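Local coordinates for protein acetyltransferase, GNAT family (PDB 2I79) that probably transfers the acetyl group of bound acetyl coenzyme A to an amino group of its acceptor, perhaps an amino acid, at residues V19-L22 with N23-L27; L63-N67 with G68-G72; A134-H137 with L138-H142. One frame throughout, in Å; residues are numbered along the deposited sequence.

Interaction 1 (V19-L22 with N23-L27); sequences VAFL and NRVSL
In the C-terminal part of helix 15-26, the first helix of this acetyltransferase, Phe21, Arg24 and Val25 meet on the helix surface. The backbone evidence for the helix is a run of four i to i+4 bonds: the N-H groups of Asn23, Arg24, Val25 and Ser26 reach the carbonyls of Val19, Ala20, Phe21 and Leu22. The bond from Val25 N to Phe21 O, at 3.0 Å, is the straightest of them, with an angle of 168° at the hydrogen.

The same i to i+4 spacing pairs the side chains of Phe21 and Val25. CG of Phe21 is anti to the backbone N (chi1 174°), which carries the ring toward the next turn, where Val25 CG1 stands above one of its faces, 3.9 Å from the ring centroid, in a CH-pi contact. CG1 lies nearest the far end of the ring, 3.5 Å from Phe21 CZ. The other methyl, Val25 CG2, packs against the helix itself, 3.4 Å from Leu22 O.

Arg24 meets the ring differently. Its chain bends at chi3 and brings NH2 to the ring edge, in the ring plane, 3.5 Å from Phe21 CE1. Guanidinium and ring planes are 61° apart, so this is no stack.

On another side of the helix Ser26 turns its hydroxyl back along the chain: OG bonds to Asn23 O at 2.9 Å, an i to i-3 link near the helix end.

Phe21 and Val25 face the sheet, both resting on Val93 of strand 87-94 and Phe21 also on Ile73, while Leu22 faces Met46 of helix 43-55. With Asn23 and Arg24 partly exposed, this division is that of an amphipathic helix packed on the mixed sheet of the GNAT fold.

Interaction 2 (L63-N67 with G68-G72); sequences LAFLN and GKIAG
Ala64 and Ala71 belong to a beta hairpin, strands 60-66 and 69-77, with a two-residue loop (Asn67, Gly68); its type I' turn runs from Leu66 to Lys69, and its arms are offset by a classic beta bulge. Of the backbone bonds, those closing the turn are reciprocal: Leu66 N to Lys69 O at 2.8 Å, and Lys69 N to Leu66 O at 3.1 Å. Further along, Ala64 N bonds almost straight to Gly72 O. The bulge shows in Ala64 O, which takes two N-H groups: Ala71 N at 2.7 Å, with 174° at the hydrogen, and Gly72 N, weakly. Ala71 and Gly72 thus both face Ala64, and the register slips by one.

Apolar packing falls on both faces. Phe65 and Ile70, a non-hydrogen-bonded pair, share one: with CG of Phe65 beside the backbone N (chi1 -61°), the ring reaches across to Ile70, Phe65 CE1 lying 3.5 Å from Ile70 CG1. Ile70 CD1 continues to Leu63 CD1, and helix 15-26 packs here through Glu17 and Phe21. On the face that carries Ala64 and Leu66, Ala71 CB lies 3.7 Å from Leu66 CB, while Leu103 of helix 103-117 touches Ala64 and Ala71.

Water joins in at the turn: one molecule accepts from Gly68 N at 2.8 Å and donates weakly to Phe65 O.

Interaction 3 (A134-H137 with L138-H142); sequences AAVH and LYQKH. With ACO (acetyl coenzyme *a), chain G.
His137 NE2 gives its hydrogen to O8A of acetyl coenzyme A at 2.8 Å, with 166° at the hydrogen and the oxygen in the plane of the imidazole. O8A belongs to the 3'-phosphate, and one turn on, Lys141 sends NZ to O9A of the same group, a weak bond at 3.3 Å; the stronger partner of NZ is Ser105 OG. The two side chains follow similar first torsions: in each, CG is anti to the backbone N (chi1 172° for His137), which throws both toward the phosphate from successive turns. That spacing is the helix's own, since Lys141 N bonds to His137 O.

Other side chains line the rest of the cofactor. At the adenine, Ala134 CB lies 3.6 Å from N7A. On the way to the acyl end, Leu138 CD1 comes to 3.8 Å from O5B, which links ribose to pyrophosphate, and Ala135 CB touches the pantetheine near C3P.

Tyr139 points elsewhere. With CG beside the backbone N (chi1 -76°), its ring leaves the helix crosswise, leaning back until Tyr139 CD2 passes 3.1 Å from Ala135 O. Tyr139 OH bonds to the thioester carbonyl oxygen, atom O of acetyl coenzyme A, at a very short 2.5 Å. Phe144 meets this ring edge-to-face, and Leu90, Ile92 and Leu126 also touch the Tyr139 side chain.

At the C-terminal end His142 ND1 bonds to Leu138 O, in the ring plane. Helix 133-141 thus reads both ends of one ligand: His137 and Lys141 bind the phosphate by N-H donors, the lysine probably offsetting some of its charge, while a single hydroxyl may polarise the acetyl carbonyl and orient it for transfer.

Overall arrangement
Interaction 2 is buried apart from its turn, whereas interactions 1 and 3 are partly buried. Interactions 1 and 2 touch: Phe21 CD1 of the helix comes to 3.4 Å from Ile70 O of the hairpin, and Leu63 and Phe65 meet Leu18 and Glu17, so helix 15-26 lies on strands 60-66 and 69-77. Interaction 3 stands apart, its centre about 22 Å from that of interaction 1 and 21 Å from that of interaction 2, on the other side of the cofactor cleft. Interactions 1 and 3 both use helical i to i+4 bonding, but the first spends its side chains mainly on apolar packing and the third on ligand binding. Interaction 2 alone relies on strand pairing.

Interaction 1 (V19-L22 with N23-L27)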
loop_
_atom_site.group_PDB
_atom_site.type_symbol
_atom_site.label_atom_id
_atom_site.label_comp_id
_atom_site.label_asym_id
_atom_site.label_seq_id
_atom_site.Cartn_x
_atom_site.Cartn_y
_atom_site.Cartn_z
ATOM N N VAL A 19 -4.093 -4.523 21.097
ATOM C CA VAL A 19 -2.630 -4.467 21.036
ATOM C C VAL A 19 -2.055 -5.800 21.515
ATOM O O VAL A 19 -1.149 -6.366 20.909
ATOM C CB VAL A 19 -2.009 -3.260 21.857
ATOM C CG1 VAL A 19 -0.467 -3.449 22.038
ATOM C CG2 VAL A 19 -2.287 -1.919 21.203
ATOM N N ALA A 20 -2.609 -6.312 22.612
ATOM C CA ALA A 20 -2.154 -7.563 23.208
ATOM C C ALA A 20 -2.296 -8.742 22.231
ATOM O O ALA A 20 -1.356 -9.560 22.028
ATOM C CB ALA A 20 -2.930 -7.819 24.490
ATOM N N PHE A 21 -3.472 -8.825 21.603
ATOM C CA PHE A 21 -3.747 -9.868 20.620
ATOM C C PHE A 21 -2.814 -9.775 19.414
ATOM O O PHE A 21 -2.316 -10.795 18.900
ATOM C CB PHE A 21 -5.207 -9.785 20.167
ATOM C CG PHE A 21 -5.529 -10.725 19.055
ATOM C CD1 PHE A 21 -5.604 -12.106 19.291
ATOM C CD2 PHE A 21 -5.698 -10.262 17.766
ATOM C CE1 PHE A 21 -5.864 -12.968 18.266
ATOM C CE2 PHE A 21 -5.948 -11.149 16.736
ATOM C CZ PHE A 21 -6.038 -12.490 16.996
ATOM N N LEU A 22 -2.557 -8.556 18.939
ATOM C CA LEU A 22 -1.744 -8.427 17.728
ATOM C C LEU A 22 -0.296 -8.778 18.036
ATOM O O LEU A 22 0.371 -9.360 17.232
ATOM C CB LEU A 22 -1.890 -7.048 17.104
ATOM C CG LEU A 22 -3.241 -6.823 16.408
ATOM C CD1 LEU A 22 -3.557 -5.335 16.281
ATOM C CD2 LEU A 22 -3.273 -7.528 15.018
ATOM N N ASN A 23 0.159 -8.457 19.234
ATOM C CA ASN A 23 1.490 -8.873 19.684
ATOM C C ASN A 23 1.584 -10.391 19.813
ATOM O O ASN A 23 2.604 -10.997 19.437
ATOM C CB ASN A 23 1.842 -8.205 21.017
ATOM C CG ASN A 23 2.326 -6.780 20.857
ATOM O OD1 ASN A 23 2.109 -5.905 21.729
ATOM N ND2 ASN A 23 3.001 -6.534 19.763
ATOM N N ARG A 24 0.509 -11.000 20.281
ATOM C CA ARG A 24 0.475 -12.473 20.369
ATOM C C ARG A 24 0.618 -13.113 18.998
ATOM O O ARG A 24 1.509 -13.901 18.792
ATOM C CB ARG A 24 -0.790 -12.981 21.069
ATOM C CG ARG A 24 -0.939 -14.511 21.016
ATOM C CD ARG A 24 -2.026 -15.035 21.957
ATOM N NE ARG A 24 -3.411 -14.915 21.430
ATOM C CZ ARG A 24 -4.210 -15.909 20.991
ATOM N NH1 ARG A 24 -3.851 -17.200 20.961
ATOM N NH2 ARG A 24 -5.426 -15.601 20.586
ATOM N N VAL A 25 -0.231 -12.743 18.046
ATOM C CA VAL A 25 -0.217 -13.394 16.730
ATOM C C VAL A 25 1.032 -13.056 15.914
ATOM O O VAL A 25 1.468 -13.827 15.088
ATOM C CB VAL A 25 -1.521 -13.103 15.925
ATOM C CG1 VAL A 25 -2.718 -13.643 16.669
ATOM C CG2 VAL A 25 -1.683 -11.595 15.648
ATOM N N SER A 26 1.648 -11.917 16.174
ATOM C CA SER A 26 2.875 -11.536 15.447
ATOM C C SER A 26 4.060 -12.537 15.706
ATOM O O SER A 26 5.017 -12.606 14.914
ATOM C CB SER A 26 3.253 -10.084 15.792
ATOM O OG SER A 26 3.876 -10.071 17.023
ATOM N N LEU A 27 3.932 -13.326 16.787
ATOM C CA LEU A 27 4.899 -14.299 17.238
ATOM C C LEU A 27 4.552 -15.730 16.812
ATOM O O LEU A 27 5.388 -16.635 16.934
ATOM C CB LEU A 27 4.939 -14.292 18.766
ATOM C CG LEU A 27 5.352 -13.000 19.453
ATOM C CD1 LEU A 27 5.129 -13.153 20.926
ATOM C CD2 LEU A 27 6.798 -12.672 19.139
#

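Interaction 2 (L63-N67 with G68-G72)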
loop_
_atom_site.group_PDB
_atom_site.type_symbol
_atom_site.label_atom_id
_atom_site.label_comp_id
_atom_site.label_asym_id
_atom_site.label_seq_id
_atom_site.Cartn_x
_atom_site.Cartn_y
_atom_site.Cartn_z
ATOM N N LEU A 63 -13.813 -7.395 15.308
ATOM C CA LEU A 63 -13.199 -8.281 16.271
ATOM C C LEU A 63 -14.078 -9.516 16.545
ATOM O O LEU A 63 -15.311 -9.416 16.569
ATOM C CB LEU A 63 -12.990 -7.520 17.581
ATOM C CG LEU A 63 -12.181 -6.213 17.574
ATOM C CD1 LEU A 63 -12.096 -5.627 18.972
ATOM C CD2 LEU A 63 -10.792 -6.420 16.998
ATOM N N ALA A 64 -13.441 -10.664 16.761
ATOM C CA ALA A 64 -14.112 -11.860 17.265
ATOM C C ALA A 64 -13.600 -12.128 18.667
ATOM O O ALA A 64 -12.407 -12.277 18.860
ATOM C CB ALA A 64 -13.836 -13.055 16.358
ATOM N N PHE A 65 -14.514 -12.159 19.644
ATOM C CA PHE A 65 -14.221 -12.596 20.992
ATOM C C PHE A 65 -14.703 -14.040 21.152
ATOM O O PHE A 65 -15.863 -14.360 20.885
ATOM C CB PHE A 65 -14.915 -11.705 22.034
ATOM C CG PHE A 65 -14.492 -10.256 21.982
ATOM C CD1 PHE A 65 -13.538 -9.772 22.856
ATOM C CD2 PHE A 65 -15.050 -9.389 21.040
ATOM C CE1 PHE A 65 -13.162 -8.427 22.814
ATOM C CE2 PHE A 65 -14.680 -8.069 20.968
ATOM C CZ PHE A 65 -13.732 -7.574 21.849
ATOM N N LEU A 66 -13.785 -14.903 21.573
ATOM C CA LEU A 66 -14.095 -16.265 21.967
ATOM C C LEU A 66 -13.887 -16.350 23.464
ATOM O O LEU A 66 -12.792 -16.040 23.970
ATOM C CB LEU A 66 -13.162 -17.228 21.264
ATOM C CG LEU A 66 -13.677 -18.515 20.671
ATOM C CD1 LEU A 66 -15.124 -18.452 20.084
ATOM C CD2 LEU A 66 -12.628 -18.868 19.599
ATOM N N ASN A 67 -14.951 -16.744 24.162
ATOM C CA ASN A 67 -14.942 -16.801 25.620
ATOM C C ASN A 67 -14.431 -15.500 26.278
ATOM O O ASN A 67 -13.638 -15.531 27.218
ATOM C CB ASN A 67 -14.156 -18.044 26.049
ATOM C CG ASN A 67 -14.758 -19.310 25.458
ATOM O OD1 ASN A 67 -14.061 -20.185 24.936
ATOM N ND2 ASN A 67 -16.068 -19.367 25.473
ATOM N N GLY A 68 -14.899 -14.365 25.760
ATOM C CA GLY A 68 -14.532 -13.056 26.309
ATOM C C GLY A 68 -13.156 -12.512 25.938
ATOM O O GLY A 68 -12.799 -11.444 26.394
ATOM N N LYS A 69 -12.381 -13.240 25.132
ATOM C CA LYS A 69 -11.069 -12.759 24.675
ATOM C C LYS A 69 -11.012 -12.677 23.157
ATOM O O LYS A 69 -11.514 -13.578 22.472
ATOM C CB LYS A 69 -9.945 -13.695 25.145
ATOM C CG LYS A 69 -9.789 -13.828 26.654
ATOM C CD LYS A 69 -9.588 -12.443 27.407
ATOM C CE LYS A 69 -8.169 -11.850 27.247
ATOM N NZ LYS A 69 -8.088 -10.497 27.882
ATOM N N ILE A 70 -10.381 -11.619 22.637
ATOM C CA ILE A 70 -10.160 -11.468 21.196
ATOM C C ILE A 70 -9.430 -12.694 20.652
ATOM O O ILE A 70 -8.323 -13.030 21.119
ATOM C CB ILE A 70 -9.308 -10.198 20.838
ATOM C CG1 ILE A 70 -9.970 -8.933 21.361
ATOM C CG2 ILE A 70 -9.095 -10.098 19.300
ATOM C CD1 ILE A 70 -9.179 -7.619 21.032
ATOM N N ALA A 71 -10.072 -13.349 19.673
ATOM C CA ALA A 71 -9.545 -14.522 19.011
ATOM C C ALA A 71 -9.139 -14.268 17.539
ATOM O O ALA A 71 -8.372 -15.051 16.969
ATOM C CB ALA A 71 -10.572 -15.657 19.085
ATOM N N GLY A 72 -9.660 -13.183 16.951
ATOM C CA GLY A 72 -9.409 -12.853 15.563
ATOM C C GLY A 72 -9.779 -11.421 15.205
ATOM O O GLY A 72 -10.550 -10.778 15.907
HETATM O O HOH W 1 -17.001 -14.153 23.988
#

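Interaction 3 (A134-H137 with L138-H142)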
loop_
_atom_site.group_PDB
_atom_site.type_symbol
_atom_site.label_atom_id
_atom_site.label_comp_id
_atom_site.label_asym_id
_atom_site.label_seq_id
_atom_site.Cartn_x
_atom_site.Cartn_y
_atom_site.Cartn_z
ATOM N N ALA A 134 -3.307 -22.112 3.354
ATOM C CA ALA A 134 -4.514 -21.983 4.161
ATOM C C ALA A 134 -5.204 -20.670 3.808
ATOM O O ALA A 134 -6.414 -20.640 3.560
ATOM C CB ALA A 134 -4.154 -22.022 5.657
ATOM N N ALA A 135 -4.416 -19.602 3.781
ATOM C CA ALA A 135 -4.897 -18.261 3.444
ATOM C C ALA A 135 -5.332 -18.187 1.989
ATOM O O ALA A 135 -6.384 -17.616 1.692
ATOM C CB ALA A 135 -3.854 -17.238 3.729
ATOM N N VAL A 136 -4.558 -18.809 1.094
ATOM C CA VAL A 136 -4.866 -18.728 -0.321
ATOM C C VAL A 136 -6.196 -19.428 -0.535
ATOM O O VAL A 136 -7.059 -18.946 -1.252
ATOM C CB VAL A 136 -3.714 -19.279 -1.231
ATOM C CG1 VAL A 136 -4.194 -19.463 -2.667
ATOM C CG2 VAL A 136 -2.497 -18.334 -1.224
ATOM N N HIS A 137 -6.379 -20.543 0.162
ATOM C CA HIS A 137 -7.637 -21.285 0.124
ATOM C C HIS A 137 -8.845 -20.524 0.709
ATOM O O HIS A 137 -9.958 -20.539 0.133
ATOM C CB HIS A 137 -7.491 -22.608 0.863
ATOM C CG HIS A 137 -8.782 -23.331 1.024
ATOM N ND1 HIS A 137 -9.322 -24.112 0.027
ATOM C CD2 HIS A 137 -9.668 -23.355 2.045
ATOM C CE1 HIS A 137 -10.476 -24.609 0.438
ATOM N NE2 HIS A 137 -10.714 -24.154 1.656
ATOM N N LEU A 138 -8.633 -19.915 1.872
ATOM C CA LEU A 138 -9.703 -19.236 2.567
ATOM C C LEU A 138 -10.226 -18.146 1.649
ATOM O O LEU A 138 -11.422 -18.059 1.413
ATOM C CB LEU A 138 -9.224 -18.648 3.914
ATOM C CG LEU A 138 -10.237 -17.751 4.680
ATOM C CD1 LEU A 138 -11.392 -18.545 5.291
ATOM C CD2 LEU A 138 -9.557 -16.925 5.724
ATOM N N TYR A 139 -9.326 -17.323 1.124
ATOM C CA TYR A 139 -9.734 -16.225 0.264
ATOM C C TYR A 139 -10.440 -16.689 -1.037
ATOM O O TYR A 139 -11.469 -16.101 -1.420
ATOM C CB TYR A 139 -8.554 -15.295 0.002
ATOM C CG TYR A 139 -8.249 -14.399 1.189
ATOM C CD1 TYR A 139 -9.078 -13.315 1.490
ATOM C CD2 TYR A 139 -7.142 -14.609 1.994
ATOM C CE1 TYR A 139 -8.805 -12.451 2.557
ATOM C CE2 TYR A 139 -6.860 -13.757 3.087
ATOM C CZ TYR A 139 -7.704 -12.682 3.357
ATOM O OH TYR A 139 -7.457 -11.810 4.413
ATOM N N GLN A 140 -9.921 -17.737 -1.687
ATOM C CA GLN A 140 -10.577 -18.297 -2.889
ATOM C C GLN A 140 -12.010 -18.711 -2.569
ATOM O O GLN A 140 -12.925 -18.444 -3.325
ATOM C CB GLN A 140 -9.791 -19.486 -3.452
ATOM C CG GLN A 140 -8.444 -19.088 -4.068
ATOM C CD GLN A 140 -7.780 -20.228 -4.847
ATOM O OE1 GLN A 140 -7.101 -21.103 -4.284
ATOM N NE2 GLN A 140 -7.984 -20.221 -6.154
ATOM N N LYS A 141 -12.199 -19.358 -1.427
ATOM C CA LYS A 141 -13.532 -19.744 -0.984
ATOM C C LYS A 141 -14.535 -18.576 -0.999
ATOM O O LYS A 141 -15.713 -18.776 -1.261
ATOM C CB LYS A 141 -13.442 -20.357 0.420
ATOM C CG LYS A 141 -14.744 -20.920 1.016
ATOM C CD LYS A 141 -14.421 -21.623 2.380
ATOM C CE LYS A 141 -15.493 -21.370 3.488
ATOM N NZ LYS A 141 -15.084 -21.914 4.858
ATOM N N HIS A 142 -14.073 -17.358 -0.718
ATOM C CA HIS A 142 -14.985 -16.233 -0.595
ATOM C C HIS A 142 -14.961 -15.354 -1.806
ATOM O O HIS A 142 -15.327 -14.183 -1.714
ATOM C CB HIS A 142 -14.684 -15.433 0.679
ATOM C CG HIS A 142 -15.056 -16.164 1.926
ATOM N ND1 HIS A 142 -14.225 -17.091 2.515
ATOM C CD2 HIS A 142 -16.192 -16.147 2.665
ATOM C CE1 HIS A 142 -14.830 -17.612 3.568
ATOM N NE2 HIS A 142 -16.029 -17.065 3.677
HETATM N N1A ACO G . -3.776 -25.831 2.760
HETATM C C2A ACO G . -5.027 -25.631 2.293
HETATM N N3A ACO G . -6.079 -25.403 3.104
HETATM C C4A ACO G . -5.927 -25.355 4.442
HETATM C C5A ACO G . -4.601 -25.545 5.027
HETATM C C6A ACO G . -3.498 -25.785 4.085
HETATM N N6A ACO G . -2.245 -25.973 4.552
HETATM N N7A ACO G . -4.742 -25.456 6.351
HETATM C C8A ACO G . -6.068 -25.217 6.587
HETATM N N9A ACO G . -6.768 -25.163 5.441
HETATM C C1B ACO G . -8.213 -24.913 5.173
HETATM C C2B ACO G . -9.260 -25.522 6.091
HETATM O O2B ACO G . -9.610 -26.851 5.697
HETATM C C3B ACO G . -10.411 -24.577 5.862
HETATM O O3B ACO G . -11.053 -24.750 4.612
HETATM P P3B ACO G . -12.502 -25.404 4.432
HETATM O O7A ACO G . -12.067 -26.832 4.721
HETATM O O8A ACO G . -12.945 -25.122 3.016
HETATM O O9A ACO G . -13.410 -24.745 5.440
HETATM C C4B ACO G . -9.721 -23.229 5.717
HETATM O O4B ACO G . -8.430 -23.504 5.185
HETATM C C5B ACO G . -9.654 -22.514 7.060
HETATM O O5B ACO G . -10.899 -21.817 7.189
HETATM P P1A ACO G . -11.287 -21.196 8.620
HETATM O O1A ACO G . -11.101 -22.227 9.702
HETATM O O2A ACO G . -12.613 -20.494 8.408
HETATM O O3A ACO G . -10.051 -20.168 8.811
HETATM P P2A ACO G . -9.081 -19.964 10.114
HETATM O O4A ACO G . -8.032 -21.061 10.330
HETATM O O5A ACO G . -10.021 -19.579 11.231
HETATM O O6A ACO G . -8.315 -18.643 9.535
HETATM C CBP ACO G . -6.191 -17.821 8.642
HETATM C CCP ACO G . -7.379 -18.747 8.468
HETATM C CDP ACO G . -5.320 -17.929 7.382
HETATM C CEP ACO G . -6.723 -16.396 8.854
HETATM C CAP ACO G . -5.378 -18.260 9.866
HETATM O OAP ACO G . -4.766 -19.556 9.659
HETATM C C9P ACO G . -4.321 -17.230 10.227
HETATM O O9P ACO G . -4.620 -16.272 10.915
HETATM N N8P ACO G . -3.084 -17.435 9.789
HETATM C C7P ACO G . -1.935 -16.571 10.082
HETATM C C6P ACO G . -2.077 -15.143 9.557
HETATM C C5P ACO G . -2.374 -15.132 8.084
HETATM O O5P ACO G . -1.659 -15.758 7.328
HETATM N N4P ACO G . -3.427 -14.430 7.684
HETATM C C3P ACO G . -3.835 -14.312 6.293
HETATM C C2P ACO G . -2.917 -13.425 5.464
HETATM S S1P ACO G . -2.999 -11.764 6.073
HETATM C C ACO G . -4.043 -10.851 5.225
HETATM O O ACO G . -5.186 -11.220 5.364
HETATM C CH3 ACO G . -3.526 -9.697 4.385
#